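Local coordinates for protein glycerate dehydrogenase (Bacillus sp. 5mfcol3.1, PDB 6P2I) that probably reduces acyclic imino acids asymmetrically to amino acids with NADPH, and binds D-arginine beside the cofactor, at residues A[50-60]-A[78-87]. Sequence-based numbering, arbitrary orientation.
Sequences VEWTSITKEMI and YIDVNSLKDN. With DAR (D-arginine), chain D.
Ile-55 and Ile-79 sit at a single parallel bridge: Ile-55 N donates to Tyr-78 O (3.1 Å), and Asp-80 N to Ile-55 O at 3.0 Å. Apolar contacts flank it. Ile-79 CD1 lies 3.7 Å from Ile-55 CD1, the two side chains running alongside each other, and meets Val-50 CG1 tip to tip. Ile-60 crosses Leu-84 at about a right angle, its CD1 3.7 Å from Leu-84 CG. The Tyr-78 ring takes Thr-53 O at its edge, in plane (3.4 Å from CD2), while Ile-79 CG1 lies over one face, offset toward the rim; Tyr-78 OH bonds to Thr-73 OG1. Among polar groups, a water accepts from Lys-57 N and donates to Asp-80 OD1, joining two helix starts: Asp-80 OD2 caps Ser-83 N, and Thr-56 OG1 caps Met-59 N. Glu-51, with CG anti to the backbone N (chi1 177°) and an extended chain, accepts from D-arginine NH2 through OE1 (2.9 Å, 169°); Thr-10 and Tyr-5 also bond its carboxylate. With an alanine here, the guanidinium NH2 would probably be left without this acceptor, and Thr-10 and Tyr-5 without the carboxylate they bond. The two segments carry loops and short helices that follow neighbouring parallel strands 47-50 and 68-71, with Glu-51, just past strand 47-50, lining the D-arginine pocket of this alpha/beta domain.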
# COMPACT_ATOMS: atom_id res chain seq x y z
N VAL A 50 3.50 -14.38 -28.60
CA VAL A 50 3.91 -13.00 -28.78
C VAL A 50 3.79 -12.26 -27.45
O VAL A 50 2.87 -12.52 -26.67
CB VAL A 50 3.09 -12.31 -29.89
CG1 VAL A 50 1.60 -12.27 -29.52
CG2 VAL A 50 3.62 -10.92 -30.18
N GLU A 51 4.74 -11.36 -27.19
CA GLU A 51 4.72 -10.55 -25.97
C GLU A 51 4.71 -9.05 -26.24
O GLU A 51 4.07 -8.30 -25.48
CB GLU A 51 5.93 -10.88 -25.09
CG GLU A 51 5.99 -10.00 -23.82
CD GLU A 51 6.93 -10.50 -22.75
OE1 GLU A 51 7.14 -9.74 -21.77
OE2 GLU A 51 7.45 -11.62 -22.87
N TRP A 52 5.38 -8.59 -27.30
CA TRP A 52 5.63 -7.17 -27.50
C TRP A 52 5.18 -6.65 -28.85
O TRP A 52 4.98 -5.43 -28.99
CB TRP A 52 7.13 -6.86 -27.40
CG TRP A 52 7.78 -7.31 -26.14
CD1 TRP A 52 8.46 -8.48 -25.92
CD2 TRP A 52 7.80 -6.60 -24.90
NE1 TRP A 52 8.92 -8.52 -24.62
CE2 TRP A 52 8.52 -7.38 -23.98
CE3 TRP A 52 7.28 -5.36 -24.49
CZ2 TRP A 52 8.73 -6.97 -22.65
CZ3 TRP A 52 7.49 -4.96 -23.18
CH2 TRP A 52 8.22 -5.76 -22.28
N THR A 53 5.04 -7.50 -29.85
CA THR A 53 5.01 -7.04 -31.23
C THR A 53 3.58 -6.82 -31.70
O THR A 53 2.75 -7.72 -31.61
CB THR A 53 5.72 -8.06 -32.12
OG1 THR A 53 7.06 -8.20 -31.66
CG2 THR A 53 5.72 -7.62 -33.58
N SER A 54 3.32 -5.62 -32.22
CA SER A 54 2.04 -5.35 -32.85
C SER A 54 1.87 -6.22 -34.08
O SER A 54 2.78 -6.36 -34.89
CB SER A 54 1.95 -3.87 -33.23
OG SER A 54 1.78 -3.08 -32.07
N ILE A 55 0.68 -6.80 -34.22
CA ILE A 55 0.35 -7.63 -35.38
C ILE A 55 -0.88 -7.00 -36.01
O ILE A 55 -2.00 -7.13 -35.50
CB ILE A 55 0.13 -9.10 -35.00
CG1 ILE A 55 1.43 -9.67 -34.43
CG2 ILE A 55 -0.32 -9.89 -36.23
CD1 ILE A 55 1.34 -11.11 -33.92
N THR A 56 -0.67 -6.32 -37.13
CA THR A 56 -1.70 -5.53 -37.79
C THR A 56 -2.35 -6.31 -38.92
O THR A 56 -1.83 -7.33 -39.40
CB THR A 56 -1.10 -4.24 -38.35
OG1 THR A 56 -0.18 -4.56 -39.40
CG2 THR A 56 -0.37 -3.48 -37.25
N LYS A 57 -3.50 -5.81 -39.37
CA LYS A 57 -4.19 -6.43 -40.49
C LYS A 57 -3.29 -6.49 -41.72
O LYS A 57 -3.27 -7.50 -42.43
CB LYS A 57 -5.49 -5.68 -40.79
CG LYS A 57 -6.10 -6.00 -42.14
CD LYS A 57 -6.83 -4.80 -42.73
CE LYS A 57 -7.41 -5.13 -44.11
NZ LYS A 57 -8.88 -4.91 -44.19
N GLU A 58 -2.54 -5.42 -41.97
CA GLU A 58 -1.64 -5.40 -43.12
C GLU A 58 -0.61 -6.52 -43.03
O GLU A 58 -0.25 -7.14 -44.05
CB GLU A 58 -0.94 -4.05 -43.22
CG GLU A 58 -1.86 -2.88 -43.60
CD GLU A 58 -2.79 -2.45 -42.47
OE1 GLU A 58 -3.84 -1.86 -42.77
OE2 GLU A 58 -2.47 -2.71 -41.29
N MET A 59 -0.12 -6.80 -41.82
CA MET A 59 0.80 -7.92 -41.59
C MET A 59 0.10 -9.26 -41.77
O MET A 59 0.65 -10.17 -42.38
CB MET A 59 1.39 -7.83 -40.18
CG MET A 59 2.38 -6.70 -39.98
SD MET A 59 2.70 -6.37 -38.25
CE MET A 59 3.53 -7.89 -37.77
N ILE A 60 -1.11 -9.40 -41.21
CA ILE A 60 -1.80 -10.68 -41.23
C ILE A 60 -2.14 -11.10 -42.66
O ILE A 60 -2.10 -12.29 -42.99
CB ILE A 60 -3.06 -10.60 -40.34
CG1 ILE A 60 -2.64 -10.41 -38.88
CG2 ILE A 60 -3.93 -11.84 -40.48
CD1 ILE A 60 -3.67 -9.68 -38.03
N TYR A 78 -2.86 -5.03 -28.87
CA TYR A 78 -1.84 -4.80 -29.88
C TYR A 78 -1.94 -5.80 -31.03
O TYR A 78 -1.10 -5.78 -31.94
CB TYR A 78 -0.46 -4.81 -29.23
CG TYR A 78 -0.14 -6.08 -28.45
CD1 TYR A 78 -0.61 -6.27 -27.15
CD2 TYR A 78 0.64 -7.07 -29.01
CE1 TYR A 78 -0.32 -7.43 -26.45
CE2 TYR A 78 0.95 -8.22 -28.33
CZ TYR A 78 0.46 -8.40 -27.05
OH TYR A 78 0.77 -9.55 -26.36
N ILE A 79 -2.95 -6.66 -31.00
CA ILE A 79 -3.19 -7.71 -31.98
C ILE A 79 -4.53 -7.45 -32.65
O ILE A 79 -5.53 -7.26 -31.97
CB ILE A 79 -3.19 -9.10 -31.30
CG1 ILE A 79 -1.91 -9.31 -30.51
CG2 ILE A 79 -3.35 -10.17 -32.31
CD1 ILE A 79 -0.70 -9.38 -31.39
N ASP A 80 -4.55 -7.47 -33.99
CA ASP A 80 -5.82 -7.32 -34.71
C ASP A 80 -6.54 -8.66 -34.71
O ASP A 80 -6.43 -9.45 -35.65
CB ASP A 80 -5.59 -6.81 -36.13
CG ASP A 80 -6.88 -6.31 -36.79
OD1 ASP A 80 -6.83 -5.31 -37.53
OD2 ASP A 80 -7.95 -6.92 -36.57
N VAL A 81 -7.31 -8.91 -33.65
CA VAL A 81 -7.94 -10.22 -33.48
C VAL A 81 -9.00 -10.46 -34.54
O VAL A 81 -9.16 -11.59 -35.04
CB VAL A 81 -8.52 -10.35 -32.06
CG1 VAL A 81 -7.40 -10.47 -31.05
CG2 VAL A 81 -9.42 -9.17 -31.73
N ASN A 82 -9.75 -9.42 -34.92
CA ASN A 82 -10.75 -9.58 -35.97
C ASN A 82 -10.10 -9.98 -37.29
O ASN A 82 -10.63 -10.83 -38.02
CB ASN A 82 -11.55 -8.30 -36.14
CG ASN A 82 -12.39 -7.98 -34.92
OD1 ASN A 82 -13.01 -8.87 -34.34
ND2 ASN A 82 -12.42 -6.71 -34.53
N SER A 83 -8.94 -9.40 -37.61
CA SER A 83 -8.26 -9.77 -38.85
C SER A 83 -7.73 -11.19 -38.78
O SER A 83 -7.75 -11.92 -39.77
CB SER A 83 -7.12 -8.79 -39.15
OG SER A 83 -6.41 -9.18 -40.31
N LEU A 84 -7.23 -11.61 -37.61
CA LEU A 84 -6.83 -13.01 -37.45
C LEU A 84 -8.02 -13.94 -37.64
O LEU A 84 -7.90 -14.99 -38.29
CB LEU A 84 -6.19 -13.22 -36.08
CG LEU A 84 -4.86 -12.50 -35.90
CD1 LEU A 84 -4.49 -12.45 -34.44
CD2 LEU A 84 -3.76 -13.21 -36.67
N LYS A 85 -9.18 -13.59 -37.07
CA LYS A 85 -10.38 -14.39 -37.28
C LYS A 85 -10.72 -14.48 -38.76
O LYS A 85 -11.02 -15.57 -39.27
CB LYS A 85 -11.55 -13.78 -36.51
CG LYS A 85 -12.84 -14.59 -36.56
CD LYS A 85 -12.67 -15.95 -35.90
CE LYS A 85 -14.00 -16.67 -35.74
NZ LYS A 85 -14.77 -16.78 -37.01
N ASP A 86 -10.65 -13.35 -39.48
CA ASP A 86 -10.95 -13.34 -40.90
C ASP A 86 -9.96 -14.16 -41.72
O ASP A 86 -10.28 -14.54 -42.86
CB ASP A 86 -10.97 -11.90 -41.42
CG ASP A 86 -12.25 -11.16 -41.05
OD1 ASP A 86 -13.28 -11.84 -40.84
OD2 ASP A 86 -12.22 -9.92 -40.99
N ASN A 87 -8.77 -14.44 -41.19
CA ASN A 87 -7.78 -15.25 -41.87
C ASN A 87 -7.63 -16.63 -41.25
O ASN A 87 -6.61 -17.30 -41.47
CB ASN A 87 -6.43 -14.53 -41.90
CG ASN A 87 -6.37 -13.46 -42.97
OD1 ASN A 87 -5.84 -13.68 -44.06
ND2 ASN A 87 -6.89 -12.27 -42.66
N DAR D . -0.08 -5.69 -20.23
CA DAR D . -0.21 -6.67 -19.15
CB DAR D . 1.16 -7.07 -18.58
CG DAR D . 2.07 -7.76 -19.60
CD DAR D . 3.21 -8.50 -18.92
NE DAR D . 4.07 -9.30 -19.80
CZ DAR D . 4.19 -10.62 -19.63
NH1 DAR D . 3.23 -11.31 -19.01
NH2 DAR D . 5.26 -11.27 -20.09
C DAR D . -1.03 -7.86 -19.61
O DAR D . -0.85 -9.01 -19.15
OXT DAR D . -1.90 -7.66 -20.46
O HOH W 1 -4.64 -3.82 -37.73